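PDB 5T3B: glycoside Hydrolase from Bacteroides plebeius, which probably hydrolyses glycosidic bonds in polysaccharides, as expected of a glycoside hydrolase family 50 enzyme, a family best known for beta-agarases. Local coordinates for residues Arg61-Pro64 and Gly68-Gln71; Pro191-Leu196 and Gly238-Asn243; Asp266-Ile271 and Ile280-Phe285. All coordinates share one frame; numbering follows the deposited sequence.

Interaction 1. Residues Arg61-Pro64 and Gly68-Gln71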
loop_
_atom_site.group_PDB
_atom_site.type_symbol
_atom_site.label_atom_id
_atom_site.label_comp_id
_atom_site.label_asym_id
_atom_site.label_seq_id
_atom_site.Cartn_x
_atom_site.Cartn_y
_atom_site.Cartn_z
ATOM N N ARG A 61 -6.502 -9.424 18.421
ATOM C CA ARG A 61 -5.957 -10.731 18.139
ATOM C C ARG A 61 -4.463 -10.586 17.976
ATOM O O ARG A 61 -4.007 -9.933 17.022
ATOM C CB ARG A 61 -6.602 -11.334 16.872
ATOM C CG ARG A 61 -6.066 -12.723 16.554
ATOM C CD ARG A 61 -6.903 -13.418 15.494
ATOM N NE ARG A 61 -6.825 -12.745 14.195
ATOM C CZ ARG A 61 -7.265 -13.253 13.051
ATOM N NH1 ARG A 61 -7.692 -14.508 12.986
ATOM N NH2 ARG A 61 -7.210 -12.512 11.969
ATOM N N ILE A 62 -3.679 -11.266 18.822
ATOM C CA ILE A 62 -2.258 -11.276 18.675
ATOM C C ILE A 62 -1.727 -12.719 18.446
ATOM O O ILE A 62 -2.379 -13.705 18.804
ATOM C CB ILE A 62 -1.500 -10.588 19.843
ATOM C CG1 ILE A 62 -1.742 -11.270 21.186
ATOM C CG2 ILE A 62 -1.860 -9.125 19.932
ATOM C CD1 ILE A 62 -0.788 -10.804 22.288
ATOM N N LEU A 63 -0.523 -12.807 17.905
ATOM C CA LEU A 63 0.025 -14.077 17.443
ATOM C C LEU A 63 0.124 -15.163 18.533
ATOM O O LEU A 63 -0.265 -16.314 18.252
ATOM C CB LEU A 63 1.327 -13.862 16.730
ATOM C CG LEU A 63 1.891 -15.067 16.006
ATOM C CD1 LEU A 63 0.984 -15.577 14.887
ATOM C CD2 LEU A 63 3.274 -14.743 15.452
ATOM N N PRO A 64 0.540 -14.814 19.753
ATOM C CA PRO A 64 0.624 -15.839 20.805
ATOM C C PRO A 64 -0.696 -16.478 21.180
ATOM O O PRO A 64 -0.688 -17.540 21.801
ATOM C CB PRO A 64 1.183 -15.028 21.974
ATOM C CG PRO A 64 1.967 -13.944 21.358
ATOM C CD PRO A 64 1.150 -13.544 20.208
ATOM N N GLY A 68 -4.560 -23.053 17.891
ATOM C CA GLY A 68 -4.174 -24.024 16.893
ATOM C C GLY A 68 -2.931 -23.636 16.144
ATOM O O GLY A 68 -2.597 -24.335 15.196
ATOM N N TYR A 69 -2.285 -22.519 16.493
ATOM C CA TYR A 69 -1.053 -22.093 15.851
ATOM C C TYR A 69 -0.043 -21.836 16.939
ATOM O O TYR A 69 -0.358 -21.117 17.904
ATOM C CB TYR A 69 -1.256 -20.808 15.067
ATOM C CG TYR A 69 0.041 -20.370 14.442
ATOM C CD1 TYR A 69 0.522 -20.950 13.308
ATOM C CD2 TYR A 69 0.815 -19.396 15.040
ATOM C CE1 TYR A 69 1.760 -20.613 12.797
ATOM C CE2 TYR A 69 2.071 -19.047 14.546
ATOM C CZ TYR A 69 2.554 -19.631 13.441
ATOM O OH TYR A 69 3.805 -19.321 12.985
ATOM N N GLU A 70 1.177 -22.337 16.765
ATOM C CA GLU A 70 2.302 -21.964 17.628
ATOM C C GLU A 70 3.413 -21.425 16.730
ATOM O O GLU A 70 3.684 -21.955 15.704
ATOM C CB GLU A 70 2.806 -23.144 18.471
ATOM C CG GLU A 70 1.729 -23.630 19.464
ATOM C CD GLU A 70 1.295 -22.570 20.542
ATOM O OE1 GLU A 70 2.128 -21.692 21.007
ATOM O OE2 GLU A 70 0.083 -22.597 20.928
ATOM N N GLN A 71 4.051 -20.352 17.162
ATOM C CA GLN A 71 5.058 -19.683 16.321
ATOM C C GLN A 71 6.116 -20.691 15.882
ATOM O O GLN A 71 6.737 -21.342 16.690
ATOM C CB GLN A 71 5.641 -18.502 17.036
ATOM C CG GLN A 71 6.645 -17.750 16.227
ATOM C CD GLN A 71 7.054 -16.428 16.799
ATOM O OE1 GLN A 71 6.331 -15.777 17.553
ATOM N NE2 GLN A 71 8.233 -15.986 16.362
HETATM O O HOH W 1 0.523 -18.795 18.989
#

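Interaction 2. Residues Pro191-Leu196 and Gly238-Asn243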
loop_
_atom_site.group_PDB
_atom_site.type_symbol
_atom_site.label_atom_id
_atom_site.label_comp_id
_atom_site.label_asym_id
_atom_site.label_seq_id
_atom_site.Cartn_x
_atom_site.Cartn_y
_atom_site.Cartn_z
ATOM N N PRO A 191 8.828 2.499 -6.623
ATOM C CA PRO A 191 8.732 3.952 -6.633
ATOM C C PRO A 191 7.346 4.435 -6.832
ATOM O O PRO A 191 6.498 3.764 -7.442
ATOM C CB PRO A 191 9.607 4.397 -7.800
ATOM C CG PRO A 191 9.507 3.206 -8.717
ATOM C CD PRO A 191 9.547 2.000 -7.805
ATOM N N SER A 192 7.075 5.624 -6.311
ATOM C CA SER A 192 5.810 6.341 -6.507
ATOM C C SER A 192 6.008 7.534 -7.406
ATOM O O SER A 192 7.105 8.155 -7.420
ATOM C CB SER A 192 5.206 6.703 -5.155
ATOM O OG SER A 192 6.131 7.518 -4.410
ATOM N N PHE A 193 5.020 7.773 -8.248
ATOM C CA PHE A 193 4.954 8.857 -9.208
ATOM C C PHE A 193 3.687 9.669 -8.945
ATOM O O PHE A 193 2.839 9.337 -8.128
ATOM C CB PHE A 193 4.941 8.292 -10.630
ATOM C CG PHE A 193 6.234 7.601 -11.013
ATOM C CD1 PHE A 193 6.491 6.286 -10.667
ATOM C CD2 PHE A 193 7.202 8.255 -11.713
ATOM C CE1 PHE A 193 7.660 5.661 -11.020
ATOM C CE2 PHE A 193 8.353 7.627 -12.089
ATOM C CZ PHE A 193 8.605 6.345 -11.709
ATOM N N SER A 194 3.586 10.778 -9.681
ATOM C CA SER A 194 2.463 11.720 -9.625
ATOM C C SER A 194 1.971 11.988 -11.055
ATOM O O SER A 194 2.204 13.065 -11.616
ATOM C CB SER A 194 2.885 13.006 -8.943
ATOM O OG SER A 194 3.303 12.776 -7.621
ATOM N N PHE A 195 1.318 10.991 -11.663
ATOM C CA PHE A 195 1.014 11.087 -13.085
ATOM C C PHE A 195 0.089 12.282 -13.408
ATOM O O PHE A 195 0.314 12.979 -14.405
ATOM C CB PHE A 195 0.380 9.813 -13.616
ATOM C CG PHE A 195 1.337 8.743 -14.053
ATOM C CD1 PHE A 195 2.422 8.357 -13.296
ATOM C CD2 PHE A 195 1.130 8.058 -15.246
ATOM C CE1 PHE A 195 3.269 7.338 -13.680
ATOM C CE2 PHE A 195 1.990 7.085 -15.654
ATOM C CZ PHE A 195 3.029 6.652 -14.850
ATOM N N LEU A 196 -0.958 12.484 -12.620
ATOM C CA LEU A 196 -1.905 13.528 -12.994
ATOM C C LEU A 196 -1.248 14.925 -12.971
ATOM O O LEU A 196 -1.429 15.735 -13.892
ATOM C CB LEU A 196 -3.134 13.470 -12.097
ATOM C CG LEU A 196 -4.002 12.232 -12.344
ATOM C CD1 LEU A 196 -4.918 11.960 -11.182
ATOM C CD2 LEU A 196 -4.802 12.364 -13.618
ATOM N N GLY A 238 13.740 5.658 -16.403
ATOM C CA GLY A 238 15.014 5.144 -16.894
ATOM C C GLY A 238 15.715 4.182 -15.978
ATOM O O GLY A 238 16.174 3.149 -16.415
ATOM N N MET A 239 15.700 4.481 -14.685
ATOM C CA MET A 239 16.393 3.561 -13.762
ATOM C C MET A 239 15.561 2.349 -13.329
ATOM O O MET A 239 16.058 1.422 -12.704
ATOM C CB MET A 239 16.909 4.298 -12.540
ATOM C CG MET A 239 15.858 4.764 -11.599
ATOM S SD MET A 239 16.573 5.475 -10.030
ATOM C CE MET A 239 17.566 6.687 -10.619
ATOM N N PHE A 240 14.282 2.366 -13.692
ATOM C CA PHE A 240 13.356 1.360 -13.242
ATOM C C PHE A 240 13.023 0.308 -14.287
ATOM O O PHE A 240 12.757 -0.860 -13.967
ATOM C CB PHE A 240 12.081 1.964 -12.711
ATOM C CG PHE A 240 12.297 2.975 -11.617
ATOM C CD1 PHE A 240 12.920 2.602 -10.411
ATOM C CD2 PHE A 240 11.977 4.302 -11.761
ATOM C CE1 PHE A 240 13.147 3.537 -9.397
ATOM C CE2 PHE A 240 12.179 5.220 -10.733
ATOM C CZ PHE A 240 12.772 4.826 -9.561
ATOM N N ARG A 241 13.012 0.711 -15.547
ATOM C CA ARG A 241 12.599 -0.228 -16.574
ATOM C C ARG A 241 13.644 -1.348 -16.713
ATOM O O ARG A 241 14.846 -1.098 -16.633
ATOM C CB ARG A 241 12.388 0.497 -17.906
ATOM C CG ARG A 241 13.625 1.082 -18.520
ATOM C CD ARG A 241 13.206 1.509 -19.926
ATOM N NE ARG A 241 12.236 2.589 -19.981
ATOM C CZ ARG A 241 12.581 3.854 -19.953
ATOM N NH1 ARG A 241 13.895 4.206 -19.985
ATOM N NH2 ARG A 241 11.622 4.776 -19.902
ATOM N N ASN A 242 13.153 -2.560 -16.951
ATOM C CA ASN A 242 14.014 -3.725 -17.157
ATOM C C ASN A 242 14.979 -4.000 -16.024
ATOM O O ASN A 242 16.052 -4.537 -16.194
ATOM C CB ASN A 242 14.760 -3.611 -18.483
ATOM C CG ASN A 242 13.802 -3.496 -19.646
ATOM O OD1 ASN A 242 13.809 -2.504 -20.434
ATOM N ND2 ASN A 242 12.959 -4.427 -19.726
ATOM N N ASN A 243 14.568 -3.621 -14.824
ATOM C CA ASN A 243 15.398 -3.726 -13.646
ATOM C C ASN A 243 14.750 -4.770 -12.735
ATOM O O ASN A 243 13.651 -4.509 -12.176
ATOM C CB ASN A 243 15.508 -2.365 -12.995
ATOM C CG ASN A 243 16.454 -2.377 -11.817
ATOM O OD1 ASN A 243 16.609 -3.405 -11.119
ATOM N ND2 ASN A 243 17.099 -1.260 -11.598
#

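Interaction 3. Residues Asp266-Ile271 and Ile280-Phe285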
loop_
_atom_site.group_PDB
_atom_site.type_symbol
_atom_site.label_atom_id
_atom_site.label_comp_id
_atom_site.label_asym_id
_atom_site.label_seq_id
_atom_site.Cartn_x
_atom_site.Cartn_y
_atom_site.Cartn_z
ATOM N N ASP A 266 -20.958 15.598 -8.526
ATOM C CA ASP A 266 -21.515 16.912 -8.174
ATOM C C ASP A 266 -20.529 18.050 -8.420
ATOM O O ASP A 266 -20.853 19.077 -9.048
ATOM C CB ASP A 266 -21.889 16.985 -6.702
ATOM C CG ASP A 266 -23.073 16.134 -6.333
ATOM O OD1 ASP A 266 -23.660 15.457 -7.175
ATOM O OD2 ASP A 266 -23.412 16.163 -5.131
ATOM N N ARG A 267 -19.284 17.843 -7.976
ATOM C CA ARG A 267 -18.262 18.873 -8.143
ATOM C C ARG A 267 -17.930 19.106 -9.639
ATOM O O ARG A 267 -17.753 20.259 -10.039
ATOM C CB ARG A 267 -16.969 18.592 -7.332
ATOM C CG ARG A 267 -17.031 19.010 -5.847
ATOM C CD ARG A 267 -15.842 18.509 -5.004
ATOM N NE ARG A 267 -15.713 17.016 -5.029
ATOM C CZ ARG A 267 -14.592 16.331 -4.820
ATOM N NH1 ARG A 267 -13.464 16.912 -4.584
ATOM N NH2 ARG A 267 -14.646 15.037 -4.794
ATOM N N PHE A 268 -17.901 18.056 -10.471
ATOM C CA PHE A 268 -17.607 18.259 -11.868
ATOM C C PHE A 268 -18.736 19.079 -12.508
ATOM O O PHE A 268 -18.467 19.951 -13.303
ATOM C CB PHE A 268 -17.436 16.954 -12.625
ATOM C CG PHE A 268 -16.088 16.307 -12.496
ATOM C CD1 PHE A 268 -15.224 16.519 -11.440
ATOM C CD2 PHE A 268 -15.659 15.475 -13.487
ATOM C CE1 PHE A 268 -13.988 15.930 -11.381
ATOM C CE2 PHE A 268 -14.460 14.810 -13.371
ATOM C CZ PHE A 268 -13.620 15.017 -12.302
ATOM N N LEU A 269 -19.968 18.774 -12.122
ATOM C CA LEU A 269 -21.109 19.480 -12.739
ATOM C C LEU A 269 -21.150 20.934 -12.365
ATOM O O LEU A 269 -21.799 21.734 -13.070
ATOM C CB LEU A 269 -22.418 18.784 -12.387
ATOM C CG LEU A 269 -22.670 17.397 -13.052
ATOM C CD1 LEU A 269 -23.860 16.707 -12.418
ATOM C CD2 LEU A 269 -22.804 17.523 -14.540
ATOM N N LYS A 270 -20.564 21.253 -11.200
ATOM C CA LYS A 270 -20.506 22.652 -10.723
ATOM C C LYS A 270 -19.258 23.452 -11.166
ATOM O O LYS A 270 -19.118 24.615 -10.855
ATOM C CB LYS A 270 -20.702 22.681 -9.197
ATOM C CG LYS A 270 -22.034 22.182 -8.683
ATOM C CD LYS A 270 -23.215 23.003 -9.188
ATOM C CE LYS A 270 -24.339 23.126 -8.170
ATOM N NZ LYS A 270 -25.224 24.235 -8.609
ATOM N N ILE A 271 -18.390 22.837 -11.967
ATOM C CA ILE A 271 -17.234 23.545 -12.534
ATOM C C ILE A 271 -17.766 24.721 -13.352
ATOM O O ILE A 271 -18.673 24.536 -14.156
ATOM C CB ILE A 271 -16.371 22.625 -13.410
ATOM C CG1 ILE A 271 -15.641 21.574 -12.546
ATOM C CG2 ILE A 271 -15.359 23.449 -14.156
ATOM C CD1 ILE A 271 -15.002 20.517 -13.411
ATOM N N ILE A 280 -17.602 18.687 -19.245
ATOM C CA ILE A 280 -18.215 18.098 -20.449
ATOM C C ILE A 280 -18.530 16.595 -20.248
ATOM O O ILE A 280 -19.609 16.079 -20.550
ATOM C CB ILE A 280 -17.382 18.378 -21.700
ATOM C CG1 ILE A 280 -17.357 19.923 -21.996
ATOM C CG2 ILE A 280 -17.836 17.515 -22.890
ATOM C CD1 ILE A 280 -16.278 20.333 -22.983
ATOM N N ALA A 281 -17.537 15.894 -19.679
ATOM C CA ALA A 281 -17.664 14.486 -19.447
ATOM C C ALA A 281 -18.760 14.140 -18.425
ATOM O O ALA A 281 -19.555 13.182 -18.605
ATOM C CB ALA A 281 -16.351 13.863 -18.987
ATOM N N ALA A 282 -18.826 14.939 -17.366
ATOM C CA ALA A 282 -19.845 14.742 -16.360
ATOM C C ALA A 282 -21.234 14.992 -16.922
ATOM O O ALA A 282 -22.126 14.227 -16.667
ATOM C CB ALA A 282 -19.592 15.642 -15.169
ATOM N N ALA A 283 -21.377 16.078 -17.704
ATOM C CA ALA A 283 -22.661 16.394 -18.273
ATOM C C ALA A 283 -23.070 15.301 -19.276
ATOM O O ALA A 283 -24.261 14.923 -19.359
ATOM C CB ALA A 283 -22.653 17.758 -18.931
ATOM N N LYS A 284 -22.105 14.818 -20.046
ATOM C CA LYS A 284 -22.362 13.734 -20.994
ATOM C C LYS A 284 -22.838 12.450 -20.290
ATOM O O LYS A 284 -23.764 11.791 -20.757
ATOM C CB LYS A 284 -21.161 13.452 -21.892
ATOM C CG LYS A 284 -21.389 12.376 -22.945
ATOM C CD LYS A 284 -20.240 12.382 -23.997
ATOM C CE LYS A 284 -20.577 11.731 -25.341
ATOM N NZ LYS A 284 -21.351 10.503 -25.155
ATOM N N PHE A 285 -22.204 12.116 -19.181
ATOM C CA PHE A 285 -22.558 10.958 -18.439
ATOM C C PHE A 285 -24.008 11.050 -17.990
ATOM O O PHE A 285 -24.753 10.098 -18.170
ATOM C CB PHE A 285 -21.619 10.807 -17.255
ATOM C CG PHE A 285 -22.039 9.784 -16.274
ATOM C CD1 PHE A 285 -21.793 8.458 -16.533
ATOM C CD2 PHE A 285 -22.699 10.132 -15.108
ATOM C CE1 PHE A 285 -22.224 7.468 -15.662
ATOM C CE2 PHE A 285 -23.068 9.146 -14.225
ATOM C CZ PHE A 285 -22.815 7.836 -14.494
#

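Interaction 1. Residues Arg61-Pro64 and Gly68-Gln71
L63 and Y69 meet inside the connecting loop between strand 56-60 and helix 76-82, where the two arms of that loop touch. L63 opens a short 3-10 turn, and its two methyls touch different residues of G68-Q71. CD1 of L63 lies 3.7 Å from CE2 of Y69 and 3.8 Å from CD2 of the same ring. It therefore rests against one side bond of the ring, and the approach is oblique. CD2 of L63 takes the other partner, 3.9 Å from OE1 of Q71, in plain van der Waals contact. CG of L63 stands anti to the backbone N (chi1 -170°), which carries both methyls across to the second segment. The backbones are joined through water. One water lies 2.7 Å from O of L63 and also 2.7 Å from O of Y69, within hydrogen-bonding distance of both. It links the two carbonyls, though other acceptors in reach compete for its protons. The polar ends are held by other parts of the chain. The hydroxyl of Y69 bonds to OD1 of N474, and NE2 of Q71 bonds to the carbonyl of T73 and to D467. L475 of helix 472-480 touches both L63 and Y69, so this apolar patch is shared with the C-terminal helix. This is structural packing near the chain ends: a strand-to-helix connecting loop whose two arms meet in a leucine-tyrosine contact and at a shared water.

Interaction 2. Residues Pro191-Leu196 and Gly238-Asn243
P191 and F240 form the tight part of this contact. The pyrrolidine ring of P191 lies over one face of the F240 ring. CG of P191 is 3.6 Å from the ring centroid and only 8° off the ring normal, a well-centred CH-pi contact. CB of P191 sits beside it, 3.6 Å from CZ of F240. On the opposite face, CG of M239 stands 3.5 Å above the ring plane, also over its centre. The ring is thus sandwiched between a proline and its own neighbour in the chain. Its CG is anti to the carbonyl carbon (chi1 -55°), which directs the ring at P191. F193 adds a lighter touch. Its CZ is 3.9 Å from CE2 of F240, and the two rings meet obliquely. F193 also stacks on F237. With an alanine here in place of F240, P191 CG is likely to lose its aromatic face and a gap to open beside F193 and M239. The other side of the contact is looser. F240 to N243 form a type II beta turn, with N242 exposed at its third position, and its closing bond from N243 N to F240 O is weak at 3.4 Å. The side chain of N243 also bonds within the turn region. Its ND2 donates to O of M239 at 3.1 Å, almost in line with the carbonyl. That oxygen also receives ND2 of N177 from helix 169-182. P191 follows strand 188-190 and is joined to F250 by a backbone hydrogen bond, as is F193. The contact therefore packs a turn with one exposed corner, N242, against a strand-to-helix loop, consistent with the (beta/alpha)8 barrel fold of family 50 enzymes.

Interaction 3. Residues Asp266-Ile271 and Ile280-Phe285
L269 and A282 bring the two backbones closest, with their CA atoms 6.1 Å apart. The first segment includes residues 266-269 of helix 264-269, and the second lies within helix 277-288. Together with the short link between them they make a helical hairpin on the outer part of the protein. N of K270 bonds to O of D266, and N of I271 bonds to O of F268, while the amine of K274 reaches O of I271. The second segment stays regular, with N of F285 bonded to O of A281. The side chains that meet are small or apolar. The CB of A282 points at the first helix and fits against two consecutive residues. It lies 3.6 Å from CB of F268, and it sits at the edge of the F268 ring, near the ring plane. It is also 3.8 Å from CD2 of L269. A methyl as the whole side chain lets the helices come this near. CG of L269 is anti to the carbonyl carbon (chi1 -71°), and the branch beyond it brings CD2 over to the second helix. F306 of helix 300-324 covers the apolar side of the pair. It touches A282, and its ring meets that of F268 at about 80° between planes. It also meets the ring of F285. R267 forms a salt bridge with D256, and D266 forms one with R263. CD2 of L269 also rests 3.8 Å from the backbone N of A283 and 4.4 Å from its CB.

In the fold
The three contacts follow one another along the chain, and none nests in or crosses another. Interaction 1 closes a tight loop of three residues and, through helix 472-480 beside it, ties the early chain to the very end. Interaction 2 closes 41 residues, which take in the rest of helix 195-203 and helix 224-232. It ties the loop between strand 188-190 and helix 195-203 to the loop after helix 224-232. Interaction 3 joins helices 264-269 and 277-288. It closes the eight residues between its segments, the last three already in helix 277-288. Interaction 1 lies across the chain's centre from the other two. Interactions 2 and 3 do not touch.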